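Long-range contacts in SM80.1 Vicilin (Solanum melongena, PDB 5VF5), which probably serves as a seed storage protein of the 7S vicilin family, is built from two cupin domains and carries a bound copper ion: residues A243-M248 against V340-N345; R263-V268 against I321-P326; F277-P282 against H325-I330. All coordinates share one frame; numbering follows the deposited sequence. Where two conformers were deposited one is given.

Interaction 1. Residues A243-M248 against V340-N345; sequences AAVAFM and VGFGIN
Val245 and Ala246 pair with Phe342 and Gly341 in an antiparallel beta ladder inside the second cupin barrel, where 243-248 and 340-344 are neighbouring strands. The tight part is the backbone. Ala244 with Gly343 and Ala246 with Gly341 are the hydrogen-bonded pairs, and each peptide answers the other: Ala246 N reaches Gly341 O at 2.8 Å in the carbonyl plane, whereas Gly343 N approaches Ala244 O at 2.8 Å from above that plane (36° out of it). Two alanines here meet two glycines, which keeps this face low; Arg266 lies over Ala244 and Ala246, and Glu229 and Phe227 of strand 225-230 also touch it.

The other face is bulkier but looser. Val245, Phe247, Val340 and Phe342 stand side by side and point the same way. With CG1 anti to the backbone N in both valines (chi1 -179° in Val245, 175° in Val340), these methyls meet at 4.1 Å between Val245 CG1 and Val340 CG1. Val245 CG2 takes the other flank, 4.0 Å from Phe342 CE1, while Val340 CG2 lies obliquely to the Phe247 ring. Val74 of strand 69-77 and Tyr123 of strand 120-128, in the first cupin range, pack on this apolar surface, so it forms part of the junction between the two cupin halves. Phe247 remains partly exposed. At the opposite end of the ladder Gly343 O receives the Ala244 N-H and also touches Ala243 CA at 3.0 Å.

Interaction 2. Residues R263-V268 against I321-P326; sequences RSTRVV and IPAGHP. With CU (copper (II) ion), chain D; ACT (acetate ion), chain C.
A water molecule sits where the pairing of Arg266 and Ile321 ends: it is hydrogen-bonded to Ser264 O at 2.7 Å and to Ile321 O at 2.8 Å, bridging two carbonyl oxygens that cannot bond each other. Ile321 O is thus shared, since it also accepts the Arg266 N-H at 3.0 Å, with the donor tilted 30° from its carbonyl plane. The return bond, Ile321 N to Arg266 O, is 2.8 Å long and lies in the carbonyl plane. Together the two backbone bonds make a single antiparallel hydrogen-bonded bridge, after which 321-326 departs through a type II turn from Pro322 to His325.

Beside the bridge, Ile321 CD1 meets Val268 CG2 at 3.7 Å, the two side chains crossing at a slant. Ala323 CB comes against the Arg263 carbonyl oxygen. Within the turn, His325 ND1 donates to Ala323 O, which lies near the ring plane, and Pro322 CB rests over one face of the imidazole. This holds the rotation of the ring whose NE2 binds copper.

Arg266 starts on the same face as Ile321, but its chain bends at chi2 and chi3 (-87° and 140°) and leads away. NE and NH2 grip Ser264 OG side-on, in the guanidinium plane, at 3.1 Å for the NE-OG pair; Ser264 OG is in turn hydrogen-bonded to Ile344 O. Arg266 NH1 donates to acetate O at 2.9 Å and forms a salt bridge with Glu229 OE1. Tyr259, Asn261 and Lys351 also bind this acetate, which probably came from the crystallisation liquor. Arg266 and Lys351, with the donors of Tyr259 and Asn261, are consistent with a pocket that can take a small carboxylate.

Interaction 3. Residues F277-P282 against H325-I330; sequences FEMACP and HPITFI. With CU (copper (II) ion), chain D.
His325 faces Ala280 and Cys281 across the loop end of an antiparallel ladder, and its side chain can be followed outward to the copper. His325 CB lies 3.9 Å from Ala280 O and also touches Met279 SD. With CG anti to the carbonyl carbon (chi1 -74°), the ring is carried alongside that same oxygen, and CD2 comes to 3.6 Å from Ala280 O, obliquely to the ring. At the tip His325 NE2 lies 2.0 Å from copper, and Cys281 SG stands at the ring edge, 3.7 Å from His325 NE2. Cys281 SG, anti to its backbone N, binds copper at 2.2 Å. His283 ND1 completes the copper site of two histidines and a cysteine, its ring nearly parallel to that of His325.

Behind the site the backbone takes over: Ala280 N donates to Pro326 O at 3.0 Å, and Glu278 and Thr328 exchange two bonds, Thr328 N pointing almost straight down the Glu278 C=O. Phe277 CB packs at 3.8 Å on Phe329 CD2. Strand 275-281 pairs on its other edge with strand 307-313, strand 327-331 with strand 254-261, while Leu319 of strand 318-321 packs on Phe277, Ile327 and Phe329.

How the interactions relate
From the N terminus, strand 243-248 comes first and waits longest for its partner: interaction 1 closes the widest loop, with 340-345, and both other contacts nest inside it. Segments 263-268 and 277-282 follow, and both find partners on one later stretch, so interactions 2 and 3 share His325 and Pro326 and both reach the copper. Interactions 1 and 2 belong to one sheet, in which strand 265-272 lies next to strand 337-344 and Phe342 O meets Val267 N at 2.8 Å. Interaction 3 lies in the other sheet of this cupin domain; Ile321 spans the gap, its CD1 4.0 Å from Phe329 CZ.

Interaction 1. Residues A243-M248 against V340-N345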
loop_
_atom_site.group_PDB
_atom_site.type_symbol
_atom_site.label_atom_id
_atom_site.label_comp_id
_atom_site.label_asym_id
_atom_site.label_seq_id
_atom_site.Cartn_x
_atom_site.Cartn_y
_atom_site.Cartn_z
ATOM N N ALA A 243 -9.082 -2.810 7.253
ATOM C CA ALA A 243 -7.891 -2.998 6.435
ATOM C C ALA A 243 -6.779 -3.706 7.199
ATOM O O ALA A 243 -6.693 -3.619 8.424
ATOM C CB ALA A 243 -7.412 -1.676 5.873
ATOM N N ALA A 244 -5.901 -4.356 6.469
ATOM C CA ALA A 244 -4.677 -4.905 6.981
ATOM C C ALA A 244 -3.507 -4.356 6.209
ATOM O O ALA A 244 -3.650 -3.938 5.035
ATOM C CB ALA A 244 -4.678 -6.400 6.874
ATOM N N VAL A 245 -2.335 -4.438 6.811
ATOM C CA VAL A 245 -1.089 -4.125 6.120
ATOM C C VAL A 245 -0.173 -5.324 6.260
ATOM O O VAL A 245 0.172 -5.704 7.379
ATOM C CB VAL A 245 -0.379 -2.859 6.643
ATOM C CG1 VAL A 245 0.875 -2.620 5.851
ATOM C CG2 VAL A 245 -1.341 -1.687 6.661
ATOM N N ALA A 246 0.206 -5.917 5.140
ATOM C CA ALA A 246 0.976 -7.123 5.107
ATOM C C ALA A 246 2.349 -6.776 4.515
ATOM O O ALA A 246 2.485 -5.997 3.561
ATOM C CB ALA A 246 0.301 -8.198 4.286
ATOM N N PHE A 247 3.363 -7.426 5.052
ATOM C CA PHE A 247 4.724 -7.343 4.570
ATOM C C PHE A 247 5.204 -8.746 4.207
ATOM O O PHE A 247 5.198 -9.638 5.062
ATOM C CB PHE A 247 5.613 -6.782 5.680
ATOM C CG PHE A 247 5.168 -5.436 6.189
ATOM C CD1 PHE A 247 4.207 -5.323 7.175
ATOM C CD2 PHE A 247 5.685 -4.280 5.613
ATOM C CE1 PHE A 247 3.819 -4.077 7.643
ATOM C CE2 PHE A 247 5.330 -3.017 6.090
ATOM C CZ PHE A 247 4.360 -2.922 7.087
ATOM N N MET A 248 5.554 -8.954 2.941
ATOM C CA MET A 248 6.024 -10.267 2.507
ATOM C C MET A 248 7.372 -10.087 1.875
ATOM O O MET A 248 7.541 -9.243 1.002
ATOM C CB MET A 248 5.038 -10.954 1.554
ATOM C CG MET A 248 5.458 -12.354 1.145
ATOM S SD MET A 248 4.092 -13.298 0.479
ATOM C CE MET A 248 4.040 -12.516 -1.111
ATOM N N VAL A 340 4.614 -4.834 -0.095
ATOM C CA VAL A 340 3.681 -4.406 0.915
ATOM C C VAL A 340 2.322 -4.623 0.323
ATOM O O VAL A 340 2.071 -4.250 -0.826
ATOM C CB VAL A 340 3.823 -2.915 1.242
ATOM C CG1 VAL A 340 2.746 -2.465 2.234
ATOM C CG2 VAL A 340 5.196 -2.684 1.765
ATOM N N GLY A 341 1.453 -5.276 1.070
ATOM C CA GLY A 341 0.076 -5.522 0.614
ATOM C C GLY A 341 -0.939 -4.845 1.522
ATOM O O GLY A 341 -0.865 -4.943 2.762
ATOM N N PHE A 342 -1.854 -4.117 0.960
ATOM C CA PHE A 342 -3.009 -3.658 1.685
ATOM C C PHE A 342 -4.112 -4.674 1.540
ATOM O O PHE A 342 -4.469 -5.062 0.427
ATOM C CB PHE A 342 -3.479 -2.305 1.153
ATOM C CG PHE A 342 -2.550 -1.175 1.463
ATOM C CD1 PHE A 342 -2.371 -0.789 2.783
ATOM C CD2 PHE A 342 -1.895 -0.468 0.476
ATOM C CE1 PHE A 342 -1.542 0.263 3.118
ATOM C CE2 PHE A 342 -1.068 0.596 0.788
ATOM C CZ PHE A 342 -0.870 0.970 2.109
ATOM N N GLY A 343 -4.690 -5.064 2.650
ATOM C CA GLY A 343 -5.831 -5.969 2.665
ATOM C C GLY A 343 -7.139 -5.223 2.899
ATOM O O GLY A 343 -7.236 -4.422 3.842
ATOM N N ILE A 344 -8.103 -5.468 2.040
ATOM C CA ILE A 344 -9.417 -4.865 2.104
ATOM C C ILE A 344 -10.345 -5.998 2.604
ATOM O O ILE A 344 -10.092 -7.180 2.276
ATOM C CB ILE A 344 -9.778 -4.313 0.695
ATOM C CG1 ILE A 344 -8.805 -3.111 0.373
ATOM C CG2 ILE A 344 -11.248 -3.896 0.645
ATOM C CD1 ILE A 344 -8.809 -2.692 -1.071
ATOM N N ASN A 345 -11.384 -5.688 3.397
ATOM C CA ASN A 345 -12.236 -6.719 3.999
ATOM C C ASN A 345 -11.369 -7.653 4.875
ATOM O O ASN A 345 -11.497 -8.894 4.800
ATOM C CB ASN A 345 -13.041 -7.531 2.956
ATOM C CG ASN A 345 -13.932 -6.659 2.094
ATOM O OD1 ASN A 345 -13.937 -6.818 0.838
ATOM N ND2 ASN A 345 -14.620 -5.704 2.719
#

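Interaction 2. Residues R263-V268 against I321-P326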
loop_
_atom_site.group_PDB
_atom_site.type_symbol
_atom_site.label_atom_id
_atom_site.label_comp_id
_atom_site.label_asym_id
_atom_site.label_seq_id
_atom_site.Cartn_x
_atom_site.Cartn_y
_atom_site.Cartn_z
ATOM N N ARG A 263 -11.066 -14.198 2.563
ATOM C CA ARG A 263 -12.033 -13.121 2.287
ATOM C C ARG A 263 -11.478 -11.781 1.864
ATOM O O ARG A 263 -12.223 -10.986 1.305
ATOM C CB ARG A 263 -12.986 -12.926 3.430
ATOM C CG ARG A 263 -12.383 -12.515 4.688
ATOM C CD ARG A 263 -13.522 -12.096 5.662
ATOM N NE ARG A 263 -14.054 -10.747 5.482
ATOM C CZ ARG A 263 -15.254 -10.363 5.039
ATOM N NH1 ARG A 263 -16.157 -11.230 4.547
ATOM N NH2 ARG A 263 -15.547 -9.064 5.024
ATOM N N SER A 264 -10.178 -11.559 2.069
ATOM C CA SER A 264 -9.598 -10.270 1.853
ATOM C C SER A 264 -8.971 -10.149 0.484
ATOM O O SER A 264 -8.182 -10.982 0.102
ATOM C CB SER A 264 -8.577 -9.969 2.948
ATOM O OG SER A 264 -7.915 -8.714 2.774
ATOM N N THR A 265 -9.352 -9.108 -0.230
ATOM C CA THR A 265 -8.676 -8.739 -1.471
ATOM C C THR A 265 -7.414 -7.964 -1.111
ATOM O O THR A 265 -7.424 -7.130 -0.185
ATOM C CB THR A 265 -9.592 -7.833 -2.318
ATOM O OG1 THR A 265 -10.727 -8.581 -2.736
ATOM C CG2 THR A 265 -8.900 -7.278 -3.543
ATOM N N ARG A 266 -6.316 -8.264 -1.800
ATOM C CA ARG A 266 -5.020 -7.654 -1.518
ATOM C C ARG A 266 -4.558 -6.776 -2.637
ATOM O O ARG A 266 -4.676 -7.141 -3.793
ATOM C CB ARG A 266 -3.977 -8.731 -1.199
ATOM C CG ARG A 266 -4.391 -9.635 -0.011
ATOM C CD ARG A 266 -3.937 -8.983 1.313
ATOM N NE ARG A 266 -4.877 -9.101 2.365
ATOM C CZ ARG A 266 -4.589 -9.389 3.597
ATOM N NH1 ARG A 266 -3.338 -9.751 3.938
ATOM N NH2 ARG A 266 -5.542 -9.313 4.476
ATOM N N VAL A 267 -4.070 -5.593 -2.282
ATOM C CA VAL A 267 -3.467 -4.688 -3.248
ATOM C C VAL A 267 -1.988 -4.636 -2.934
ATOM O O VAL A 267 -1.581 -4.017 -1.934
ATOM C CB VAL A 267 -4.101 -3.283 -3.208
ATOM C CG1 VAL A 267 -3.505 -2.427 -4.293
ATOM C CG2 VAL A 267 -5.620 -3.339 -3.382
ATOM N N VAL A 268 -1.217 -5.372 -3.732
ATOM C CA VAL A 268 0.184 -5.692 -3.458
ATOM C C VAL A 268 1.092 -4.783 -4.247
ATOM O O VAL A 268 0.938 -4.725 -5.463
ATOM C CB VAL A 268 0.454 -7.168 -3.846
ATOM C CG1 VAL A 268 1.928 -7.523 -3.727
ATOM C CG2 VAL A 268 -0.442 -8.055 -2.979
ATOM N N ILE A 321 -4.967 -9.080 -5.817
ATOM C CA ILE A 321 -5.294 -10.487 -5.648
ATOM C C ILE A 321 -6.722 -10.539 -5.088
ATOM O O ILE A 321 -6.906 -10.292 -3.864
ATOM C CB ILE A 321 -4.351 -11.204 -4.648
ATOM C CG1 ILE A 321 -2.853 -10.869 -4.910
ATOM C CG2 ILE A 321 -4.648 -12.720 -4.717
ATOM C CD1 ILE A 321 -1.968 -11.378 -3.794
ATOM N N PRO A 322 -7.721 -10.891 -5.908
ATOM C CA PRO A 322 -9.064 -11.002 -5.347
ATOM C C PRO A 322 -9.135 -12.137 -4.301
ATOM O O PRO A 322 -8.378 -13.121 -4.380
ATOM C CB PRO A 322 -9.926 -11.342 -6.564
ATOM C CG PRO A 322 -9.119 -10.950 -7.723
ATOM C CD PRO A 322 -7.692 -11.121 -7.359
ATOM N N ALA A 323 -10.071 -12.013 -3.357
ATOM C CA ALA A 323 -10.258 -13.026 -2.374
ATOM C C ALA A 323 -10.581 -14.386 -3.006
ATOM O O ALA A 323 -11.209 -14.481 -4.079
ATOM C CB ALA A 323 -11.369 -12.649 -1.416
ATOM N N GLY A 324 -10.042 -15.449 -2.400
ATOM C CA GLY A 324 -10.322 -16.809 -2.828
ATOM C C GLY A 324 -9.469 -17.293 -3.971
ATOM O O GLY A 324 -9.469 -18.475 -4.275
ATOM N N HIS A 325 -8.715 -16.400 -4.593
ATOM C CA HIS A 325 -7.944 -16.764 -5.776
ATOM C C HIS A 325 -6.592 -17.347 -5.408
ATOM O O HIS A 325 -5.796 -16.671 -4.772
ATOM C CB HIS A 325 -7.731 -15.548 -6.664
ATOM C CG HIS A 325 -8.948 -15.117 -7.428
ATOM N ND1 HIS A 325 -10.166 -14.893 -6.817
ATOM C CD2 HIS A 325 -9.115 -14.794 -8.734
ATOM C CE1 HIS A 325 -11.033 -14.487 -7.723
ATOM N NE2 HIS A 325 -10.422 -14.414 -8.888
ATOM N N PRO A 326 -6.320 -18.585 -5.819
ATOM C CA PRO A 326 -5.001 -19.175 -5.600
ATOM C C PRO A 326 -3.924 -18.357 -6.298
ATOM O O PRO A 326 -4.096 -17.936 -7.468
ATOM C CB PRO A 326 -5.125 -20.578 -6.208
ATOM C CG PRO A 326 -6.594 -20.904 -6.038
ATOM C CD PRO A 326 -7.260 -19.577 -6.361
HETATM CU CU CU D . -11.322 -14.528 -10.672
HETATM C C ACT C . -1.111 -11.273 0.854
HETATM O O ACT C . -1.473 -10.918 2.018
HETATM O OXT ACT C . -1.710 -12.197 0.260
HETATM C CH3 ACT C . 0.061 -10.643 0.139
HETATM O O HOH W 1 -6.586 -12.141 -1.792
#

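Interaction 3. Residues F277-P282 against H325-I330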
loop_
_atom_site.group_PDB
_atom_site.type_symbol
_atom_site.label_atom_id
_atom_site.label_comp_id
_atom_site.label_asym_id
_atom_site.label_seq_id
_atom_site.Cartn_x
_atom_site.Cartn_y
_atom_site.Cartn_z
ATOM N N PHE A 277 4.519 -14.213 -11.122
ATOM C CA PHE A 277 3.341 -14.664 -10.434
ATOM C C PHE A 277 2.493 -15.555 -11.292
ATOM O O PHE A 277 2.451 -15.381 -12.523
ATOM C CB PHE A 277 2.526 -13.501 -9.876
ATOM C CG PHE A 277 1.831 -12.662 -10.914
ATOM C CD1 PHE A 277 0.537 -12.989 -11.307
ATOM C CD2 PHE A 277 2.432 -11.543 -11.465
ATOM C CE1 PHE A 277 -0.139 -12.213 -12.242
ATOM C CE2 PHE A 277 1.776 -10.781 -12.419
ATOM C CZ PHE A 277 0.493 -11.135 -12.818
ATOM N N GLU A 278 1.744 -16.445 -10.675
ATOM C CA GLU A 278 0.710 -17.228 -11.351
ATOM C C GLU A 278 -0.500 -17.247 -10.435
ATOM O O GLU A 278 -0.352 -17.512 -9.231
ATOM C CB GLU A 278 1.138 -18.656 -11.630
ATOM C CG GLU A 278 2.350 -18.745 -12.524
ATOM C CD GLU A 278 2.590 -20.138 -13.086
ATOM O OE1 GLU A 278 1.992 -21.123 -12.555
ATOM O OE2 GLU A 278 3.387 -20.242 -14.084
ATOM N N MET A 279 -1.654 -16.932 -10.948
ATOM C CA MET A 279 -2.916 -16.883 -10.257
ATOM C C MET A 279 -3.902 -17.760 -11.024
ATOM O O MET A 279 -3.841 -17.840 -12.270
ATOM C CB MET A 279 -3.414 -15.426 -10.153
ATOM C CG MET A 279 -4.605 -15.209 -9.226
ATOM S SD MET A 279 -4.831 -13.516 -8.635
ATOM C CE MET A 279 -5.151 -12.727 -10.191
ATOM N N ALA A 280 -4.838 -18.374 -10.304
ATOM C CA ALA A 280 -5.947 -19.133 -10.885
ATOM C C ALA A 280 -7.198 -18.298 -10.791
ATOM O O ALA A 280 -7.610 -17.958 -9.675
ATOM C CB ALA A 280 -6.128 -20.441 -10.152
ATOM N N CYS A 281 -7.805 -17.934 -11.922
ATOM C CA CYS A 281 -9.007 -17.071 -11.898
ATOM C C CYS A 281 -10.173 -17.745 -12.594
ATOM O O CYS A 281 -10.067 -18.010 -13.770
ATOM C CB CYS A 281 -8.750 -15.727 -12.575
ATOM S SG CYS A 281 -10.174 -14.590 -12.606
ATOM N N PRO A 282 -11.306 -17.998 -11.918
ATOM C CA PRO A 282 -12.423 -18.584 -12.696
ATOM C C PRO A 282 -13.253 -17.605 -13.514
ATOM O O PRO A 282 -14.003 -18.038 -14.423
ATOM C CB PRO A 282 -13.294 -19.240 -11.628
ATOM C CG PRO A 282 -12.962 -18.523 -10.375
ATOM C CD PRO A 282 -11.511 -18.179 -10.476
ATOM N N HIS A 325 -8.715 -16.400 -4.593
ATOM C CA HIS A 325 -7.944 -16.764 -5.776
ATOM C C HIS A 325 -6.592 -17.347 -5.408
ATOM O O HIS A 325 -5.796 -16.671 -4.772
ATOM C CB HIS A 325 -7.731 -15.548 -6.664
ATOM C CG HIS A 325 -8.948 -15.117 -7.428
ATOM N ND1 HIS A 325 -10.166 -14.893 -6.817
ATOM C CD2 HIS A 325 -9.115 -14.794 -8.734
ATOM C CE1 HIS A 325 -11.033 -14.487 -7.723
ATOM N NE2 HIS A 325 -10.422 -14.414 -8.888
ATOM N N PRO A 326 -6.320 -18.585 -5.819
ATOM C CA PRO A 326 -5.001 -19.175 -5.600
ATOM C C PRO A 326 -3.924 -18.357 -6.298
ATOM O O PRO A 326 -4.096 -17.936 -7.468
ATOM C CB PRO A 326 -5.125 -20.578 -6.208
ATOM C CG PRO A 326 -6.594 -20.904 -6.038
ATOM C CD PRO A 326 -7.260 -19.577 -6.361
ATOM N N ILE A 327 -2.807 -18.147 -5.621
ATOM C CA ILE A 327 -1.701 -17.341 -6.124
ATOM C C ILE A 327 -0.380 -17.889 -5.630
ATOM O O ILE A 327 -0.289 -18.384 -4.512
ATOM C CB ILE A 327 -1.899 -15.855 -5.680
ATOM C CG1 ILE A 327 -0.775 -14.931 -6.102
ATOM C CG2 ILE A 327 -2.029 -15.732 -4.169
ATOM C CD1 ILE A 327 -1.028 -14.192 -7.323
ATOM N N THR A 328 0.653 -17.696 -6.425
ATOM C CA THR A 328 2.041 -17.937 -6.052
ATOM C C THR A 328 2.902 -16.848 -6.647
ATOM O O THR A 328 2.599 -16.291 -7.724
ATOM C CB THR A 328 2.528 -19.349 -6.467
ATOM O OG1 THR A 328 3.849 -19.585 -5.985
ATOM C CG2 THR A 328 2.544 -19.500 -7.965
ATOM N N PHE A 329 3.988 -16.560 -5.967
ATOM C CA PHE A 329 5.043 -15.643 -6.423
ATOM C C PHE A 329 6.373 -16.384 -6.348
ATOM O O PHE A 329 6.665 -17.017 -5.341
ATOM C CB PHE A 329 5.158 -14.403 -5.558
ATOM C CG PHE A 329 3.919 -13.566 -5.483
ATOM C CD1 PHE A 329 2.961 -13.802 -4.515
ATOM C CD2 PHE A 329 3.718 -12.506 -6.355
ATOM C CE1 PHE A 329 1.824 -12.996 -4.422
ATOM C CE2 PHE A 329 2.607 -11.702 -6.279
ATOM C CZ PHE A 329 1.647 -11.948 -5.315
ATOM N N ILE A 330 7.200 -16.207 -7.367
ATOM C CA ILE A 330 8.490 -16.845 -7.485
ATOM C C ILE A 330 9.502 -15.684 -7.695
ATOM O O ILE A 330 9.455 -14.965 -8.699
ATOM C CB ILE A 330 8.569 -17.791 -8.710
ATOM C CG1 ILE A 330 7.573 -18.948 -8.560
ATOM C CG2 ILE A 330 9.975 -18.333 -8.836
ATOM C CD1 ILE A 330 6.217 -18.641 -9.171
HETATM CU CU CU D . -11.322 -14.528 -10.672
#